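Local structure of lectin CEL-IV, C-type (Cucumaria echinata, 3ALU) at residues P7-F12 with R18-H23; N13-R18 with L149-Y154. The protein binds galactose-containing sugars such as raffinose through a calcium ion, as a tetrameric C-type lectin of a sea cucumber. All coordinates share one frame; numbering follows the deposited sequence.

In the fold
Both contacts lie on the edge of the C-type lectin domain where its two chain ends come together, with centres about 13 Å apart and away from the calcium and sugar site. They share strand 15-21 and its residue Arg18. Along the chain their segments alternate: 7-12, 13-18, 18-23 and finally 149-154. Contact 1 joins the two arms of the N-terminal beta hairpin, strands 10-12 and 15-21; contact 2 carries the start of strand 15-21 to the C-terminal segment that follows strand 143-148. Trp9 bridges them, its CZ3 packing 3.6 Å from CG of Leu149. Other subunits of the tetramer meet the chain at both places.

Contact 1: P7-F12 with R18-H23; sequences PLWTGF and RLFHNH
Trp9 and Arg18 meet where the N-terminal beta hairpin opens, and the contact rests mainly on side chains, with no hydrogen bond between the two segments. The main element is a CH-pi contact: CB of Arg18 sits over one face of the indole, 3.5 Å from the centroid of the Trp9 six-membered ring and 15° off the ring normal. With CG anti to the backbone N (chi1 -176°) and the chain extended as far as NE, the arginine runs on past the pyrrole side of the indole, where its CD comes 3.8 Å from Trp9 NE1; Arg18 CD also lies 3.5 Å from the backbone Leu8 O. The guanidinium stands perpendicular to the indole and turns an edge to NE1.

Apolar cover for the guanidinium comes from two sides. Leu8, lying alongside and pointing the same way, brings CD1 to 3.8 Å from NH2 of Arg18 over one face, while CE1 of Phe20 lies 3.6 Å above the opposite one, over its centre. The planar charged group is thus held between a leucine methyl and a phenyl ring.

The aromatic pair is an offset edge-to-face one. Phe20 turns its edge toward the Trp9 six-membered ring at 68° between planes, CZ of Phe20 lying 4.1 Å from CZ2 of Trp9.

Thr10 OG1 bonds to Trp9 O of the second subunit. Trp9 also meets Phe36 edge-to-face and packs on Cys147 of strand 143-148, the strand that pairs with 15-21 in the main sheet, while Thr10 touches Phe62 of helix 57-70.

Contact 2: N13-R18 with L149-Y154; sequences NGKCFR and LPCVHY
Where the chain ends of the C-type lectin fold come together, Cys16 of the first long strand, 15-21, meets Leu149, just after strand 143-148. A single direct backbone bond joins them: Leu149 N donates to Cys16 O at 3.0 Å, with 154° at the hydrogen, reaching the oxygen from 23° off the carbonyl plane.

Beyond that bond the chains separate and water takes over. One water accepts from Cys16 N and donates to Leu149 O, at 2.8 Å from the nitrogen, so both backbone polar groups of Cys16 are tied to Leu149, one directly and one through solvent. A second water links Gly14 O, to which it donates, with Val152 N, from which it accepts.

Two of the four residues whose side chains meet are disulfide-bonded cysteines. CB of Cys16 touches CD1 of Leu149 at 3.8 Å, while the sulfur of Cys16 is bonded to Cys5, which ties the N-terminal segment to this strand. Leu149 also packs on Phe36. Cys151 is disulfide-bonded to Cys41 of the third subunit, and residues Val152 to Tyr154 pair antiparallel with a strand of that chain, so the contact takes in one half of a covalent subunit junction.

Lys15 lies against that junction. Its chain bends at chi3 (75°) on the way to NZ, which bonds to Gln148 OE1. The aliphatic part of the lysine runs alongside SG of Cys151, which lies 3.8 Å from Lys15 CD and 3.4 Å from Lys15 CG.

Contact 1: P7-F12 with R18-H23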
loop_
_atom_site.group_PDB
_atom_site.type_symbol
_atom_site.label_atom_id
_atom_site.label_comp_id
_atom_site.label_asym_id
_atom_site.label_seq_id
_atom_site.Cartn_x
_atom_site.Cartn_y
_atom_site.Cartn_z
ATOM N N PRO A 7 -4.099 11.204 -0.747
ATOM C CA PRO A 7 -3.694 12.261 -1.630
ATOM C C PRO A 7 -3.279 13.499 -0.867
ATOM O O PRO A 7 -3.953 13.916 0.088
ATOM C CB PRO A 7 -4.953 12.522 -2.461
ATOM C CG PRO A 7 -5.635 11.221 -2.476
ATOM C CD PRO A 7 -5.455 10.732 -1.055
ATOM N N LEU A 8 -2.156 14.055 -1.304
ATOM C CA LEU A 8 -1.508 15.259 -0.731
ATOM C C LEU A 8 -0.632 14.927 0.475
ATOM O O LEU A 8 0.146 15.783 0.905
ATOM C CB LEU A 8 -2.478 16.433 -0.425
ATOM C CG LEU A 8 -3.397 16.914 -1.559
ATOM C CD1 LEU A 8 -4.414 17.970 -0.995
ATOM C CD2 LEU A 8 -2.569 17.512 -2.701
ATOM N N TRP A 9 -0.744 13.706 0.995
ATOM C CA TRP A 9 0.130 13.293 2.111
ATOM C C TRP A 9 1.313 12.535 1.524
ATOM O O TRP A 9 1.268 12.117 0.381
ATOM C CB TRP A 9 -0.626 12.427 3.142
ATOM C CG TRP A 9 -1.675 13.233 3.857
ATOM C CD1 TRP A 9 -2.876 13.694 3.332
ATOM C CD2 TRP A 9 -1.619 13.728 5.190
ATOM N NE1 TRP A 9 -3.552 14.435 4.264
ATOM C CE2 TRP A 9 -2.807 14.473 5.421
ATOM C CE3 TRP A 9 -0.682 13.616 6.223
ATOM C CZ2 TRP A 9 -3.079 15.106 6.653
ATOM C CZ3 TRP A 9 -0.928 14.246 7.424
ATOM C CH2 TRP A 9 -2.128 14.972 7.652
ATOM N N THR A 10 2.404 12.394 2.282
ATOM C CA THR A 10 3.556 11.690 1.759
ATOM C C THR A 10 4.159 10.819 2.872
ATOM O O THR A 10 4.110 11.193 4.033
ATOM C CB THR A 10 4.568 12.649 1.098
ATOM O OG1 THR A 10 5.509 11.868 0.335
ATOM C CG2 THR A 10 5.255 13.531 2.135
ATOM N N GLY A 11 4.661 9.646 2.493
ATOM C CA GLY A 11 4.998 8.562 3.438
ATOM C C GLY A 11 6.488 8.404 3.643
ATOM O O GLY A 11 7.286 8.583 2.711
ATOM N N PHE A 12 6.855 8.068 4.867
ATOM C CA PHE A 12 8.235 7.692 5.199
ATOM C C PHE A 12 8.178 6.754 6.355
ATOM O O PHE A 12 7.542 7.046 7.400
ATOM C CB PHE A 12 9.108 8.897 5.566
ATOM C CG PHE A 12 10.582 8.548 5.751
ATOM C CD1 PHE A 12 11.127 8.369 7.012
ATOM C CD2 PHE A 12 11.409 8.415 4.641
ATOM C CE1 PHE A 12 12.524 8.059 7.162
ATOM C CE2 PHE A 12 12.766 8.087 4.770
ATOM C CZ PHE A 12 13.318 7.899 6.042
ATOM N N ARG A 18 2.243 15.647 6.282
ATOM C CA ARG A 18 1.869 16.755 5.419
ATOM C C ARG A 18 2.243 18.079 6.095
ATOM O O ARG A 18 1.983 18.302 7.296
ATOM C CB ARG A 18 0.382 16.702 5.081
ATOM C CG ARG A 18 -0.044 17.812 4.081
ATOM C CD ARG A 18 -1.433 17.536 3.515
ATOM N NE ARG A 18 -1.856 18.743 2.849
ATOM C CZ ARG A 18 -3.135 18.995 2.576
ATOM N NH1 ARG A 18 -4.063 18.095 2.877
ATOM N NH2 ARG A 18 -3.468 20.131 2.015
ATOM N N LEU A 19 2.923 18.903 5.315
ATOM C CA LEU A 19 3.256 20.284 5.696
ATOM C C LEU A 19 2.111 21.216 5.403
ATOM O O LEU A 19 1.610 21.271 4.244
ATOM C CB LEU A 19 4.520 20.703 4.923
ATOM C CG LEU A 19 4.911 22.186 5.080
ATOM C CD1 LEU A 19 5.463 22.437 6.468
ATOM C CD2 LEU A 19 5.921 22.576 4.036
ATOM N N PHE A 20 1.725 21.986 6.413
ATOM C CA PHE A 20 0.641 22.988 6.248
ATOM C C PHE A 20 1.204 24.392 6.276
ATOM O O PHE A 20 2.134 24.698 7.039
ATOM C CB PHE A 20 -0.462 22.796 7.287
ATOM C CG PHE A 20 -1.252 21.529 7.071
ATOM C CD1 PHE A 20 -2.371 21.529 6.220
ATOM C CD2 PHE A 20 -0.835 20.322 7.631
ATOM C CE1 PHE A 20 -3.074 20.358 5.972
ATOM C CE2 PHE A 20 -1.575 19.129 7.395
ATOM C CZ PHE A 20 -2.685 19.162 6.542
ATOM N N HIS A 21 0.633 25.250 5.423
ATOM C CA HIS A 21 1.208 26.582 5.148
ATOM C C HIS A 21 0.588 27.718 5.893
ATOM O O HIS A 21 1.144 28.837 5.866
ATOM C CB HIS A 21 1.195 26.888 3.648
ATOM C CG HIS A 21 2.056 25.979 2.842
ATOM N ND1 HIS A 21 3.146 26.427 2.139
ATOM C CD2 HIS A 21 1.979 24.645 2.609
ATOM C CE1 HIS A 21 3.696 25.417 1.491
ATOM N NE2 HIS A 21 3.026 24.318 1.783
ATOM N N ASN A 22 -0.534 27.468 6.578
ATOM C CA ASN A 22 -1.114 28.523 7.410
ATOM C C ASN A 22 -0.358 28.578 8.719
ATOM O O ASN A 22 0.255 27.577 9.149
ATOM C CB ASN A 22 -2.644 28.424 7.565
ATOM C CG ASN A 22 -3.088 27.191 8.276
ATOM O OD1 ASN A 22 -2.621 26.082 7.982
ATOM N ND2 ASN A 22 -4.033 27.358 9.214
ATOM N N HIS A 23 -0.294 29.760 9.296
ATOM C CA HIS A 23 0.574 29.950 10.442
ATOM C C HIS A 23 -0.325 29.880 11.649
ATOM O O HIS A 23 -1.260 30.685 11.792
ATOM C CB HIS A 23 1.270 31.304 10.369
ATOM C CG HIS A 23 2.437 31.362 9.419
ATOM N ND1 HIS A 23 2.419 30.823 8.148
ATOM C CD2 HIS A 23 3.655 31.935 9.557
ATOM C CE1 HIS A 23 3.565 31.070 7.539
ATOM N NE2 HIS A 23 4.333 31.744 8.374
#

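Contact 2: N13-R18 with L149-Y154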
loop_
_atom_site.group_PDB
_atom_site.type_symbol
_atom_site.label_atom_id
_atom_site.label_comp_id
_atom_site.label_asym_id
_atom_site.label_seq_id
_atom_site.Cartn_x
_atom_site.Cartn_y
_atom_site.Cartn_z
ATOM N N ASN A 13 8.814 5.591 6.162
ATOM C CA ASN A 13 8.938 4.581 7.215
ATOM C C ASN A 13 7.620 4.238 7.915
ATOM O O ASN A 13 7.571 4.132 9.137
ATOM C CB ASN A 13 9.941 5.061 8.247
ATOM C CG ASN A 13 10.907 3.978 8.630
ATOM O OD1 ASN A 13 10.578 3.101 9.425
ATOM N ND2 ASN A 13 12.111 4.018 8.046
ATOM N N GLY A 14 6.552 4.112 7.134
ATOM C CA GLY A 14 5.269 3.686 7.682
ATOM C C GLY A 14 4.336 4.764 8.181
ATOM O O GLY A 14 3.209 4.473 8.570
ATOM N N LYS A 15 4.795 6.008 8.144
ATOM C CA LYS A 15 3.979 7.147 8.613
ATOM C C LYS A 15 3.681 8.111 7.475
ATOM O O LYS A 15 4.441 8.209 6.532
ATOM C CB LYS A 15 4.714 7.900 9.717
ATOM C CG LYS A 15 4.802 7.077 10.982
ATOM C CD LYS A 15 5.679 7.750 12.030
ATOM C CE LYS A 15 4.949 8.906 12.669
ATOM N NZ LYS A 15 5.701 9.362 13.905
ATOM N N CYS A 16 2.574 8.857 7.602
ATOM C CA CYS A 16 2.160 9.773 6.561
ATOM C C CYS A 16 2.200 11.202 7.104
ATOM O O CYS A 16 1.698 11.465 8.226
ATOM C CB CYS A 16 0.721 9.488 6.115
ATOM S SG CYS A 16 0.567 7.848 5.359
ATOM N N PHE A 17 2.822 12.071 6.333
ATOM C CA PHE A 17 3.065 13.446 6.768
ATOM C C PHE A 17 2.535 14.448 5.774
ATOM O O PHE A 17 2.451 14.184 4.574
ATOM C CB PHE A 17 4.564 13.687 6.894
ATOM C CG PHE A 17 5.259 12.795 7.908
ATOM C CD1 PHE A 17 5.939 11.652 7.492
ATOM C CD2 PHE A 17 5.248 13.116 9.259
ATOM C CE1 PHE A 17 6.614 10.839 8.413
ATOM C CE2 PHE A 17 5.905 12.324 10.189
ATOM C CZ PHE A 17 6.588 11.192 9.796
ATOM N N ARG A 18 2.243 15.647 6.282
ATOM C CA ARG A 18 1.869 16.755 5.419
ATOM C C ARG A 18 2.243 18.079 6.095
ATOM O O ARG A 18 1.983 18.302 7.296
ATOM C CB ARG A 18 0.382 16.702 5.081
ATOM C CG ARG A 18 -0.044 17.812 4.081
ATOM C CD ARG A 18 -1.433 17.536 3.515
ATOM N NE ARG A 18 -1.856 18.743 2.849
ATOM C CZ ARG A 18 -3.135 18.995 2.576
ATOM N NH1 ARG A 18 -4.063 18.095 2.877
ATOM N NH2 ARG A 18 -3.468 20.131 2.015
ATOM N N LEU A 149 -0.550 11.578 10.174
ATOM C CA LEU A 149 -1.787 10.834 10.398
ATOM C C LEU A 149 -1.539 9.828 11.508
ATOM O O LEU A 149 -0.395 9.511 11.799
ATOM C CB LEU A 149 -2.212 10.140 9.087
ATOM C CG LEU A 149 -2.656 11.146 8.012
ATOM C CD1 LEU A 149 -2.960 10.411 6.708
ATOM C CD2 LEU A 149 -3.916 11.920 8.439
ATOM N N PRO A 150 -2.612 9.299 12.143
ATOM C CA PRO A 150 -2.453 8.328 13.184
ATOM C C PRO A 150 -1.541 7.191 12.722
ATOM O O PRO A 150 -1.739 6.644 11.626
ATOM C CB PRO A 150 -3.904 7.828 13.438
ATOM C CG PRO A 150 -4.763 8.913 12.980
ATOM C CD PRO A 150 -4.025 9.649 11.903
ATOM N N CYS A 151 -0.522 6.896 13.520
ATOM C CA CYS A 151 0.471 5.871 13.214
ATOM C C CYS A 151 -0.008 4.570 13.864
ATOM O O CYS A 151 -0.176 4.505 15.085
ATOM C CB CYS A 151 1.835 6.276 13.794
ATOM S SG CYS A 151 3.239 5.193 13.358
ATOM N N VAL A 152 -0.266 3.558 13.042
ATOM C CA VAL A 152 -0.798 2.298 13.567
ATOM C C VAL A 152 -0.184 1.129 12.846
ATOM O O VAL A 152 0.275 1.258 11.719
ATOM C CB VAL A 152 -2.326 2.211 13.417
ATOM C CG1 VAL A 152 -2.990 3.307 14.254
ATOM C CG2 VAL A 152 -2.749 2.336 11.941
ATOM N N HIS A 153 -0.153 -0.011 13.514
ATOM C CA HIS A 153 0.333 -1.231 12.906
ATOM C C HIS A 153 -0.496 -2.418 13.412
ATOM O O HIS A 153 -1.108 -2.372 14.492
ATOM C CB HIS A 153 1.832 -1.433 13.201
ATOM C CG HIS A 153 2.136 -1.658 14.647
ATOM N ND1 HIS A 153 2.052 -0.656 15.591
ATOM C CD2 HIS A 153 2.529 -2.768 15.314
ATOM C CE1 HIS A 153 2.376 -1.141 16.777
ATOM N NE2 HIS A 153 2.665 -2.420 16.637
ATOM N N TYR A 154 -0.549 -3.467 12.599
ATOM C CA TYR A 154 -1.232 -4.697 13.008
ATOM C C TYR A 154 -0.398 -5.446 14.020
ATOM O O TYR A 154 0.830 -5.429 13.961
ATOM C CB TYR A 154 -1.491 -5.595 11.814
ATOM C CG TYR A 154 -2.456 -5.019 10.822
ATOM C CD1 TYR A 154 -3.772 -4.763 11.167
ATOM C CD2 TYR A 154 -2.053 -4.739 9.516
ATOM C CE1 TYR A 154 -4.644 -4.222 10.250
ATOM C CE2 TYR A 154 -2.911 -4.260 8.610
ATOM C CZ TYR A 154 -4.209 -3.994 8.966
ATOM O OH TYR A 154 -5.073 -3.486 8.035
HETATM O O HOH W 1 0.467 4.357 10.067
HETATM O O HOH W 2 1.139 8.241 9.915
#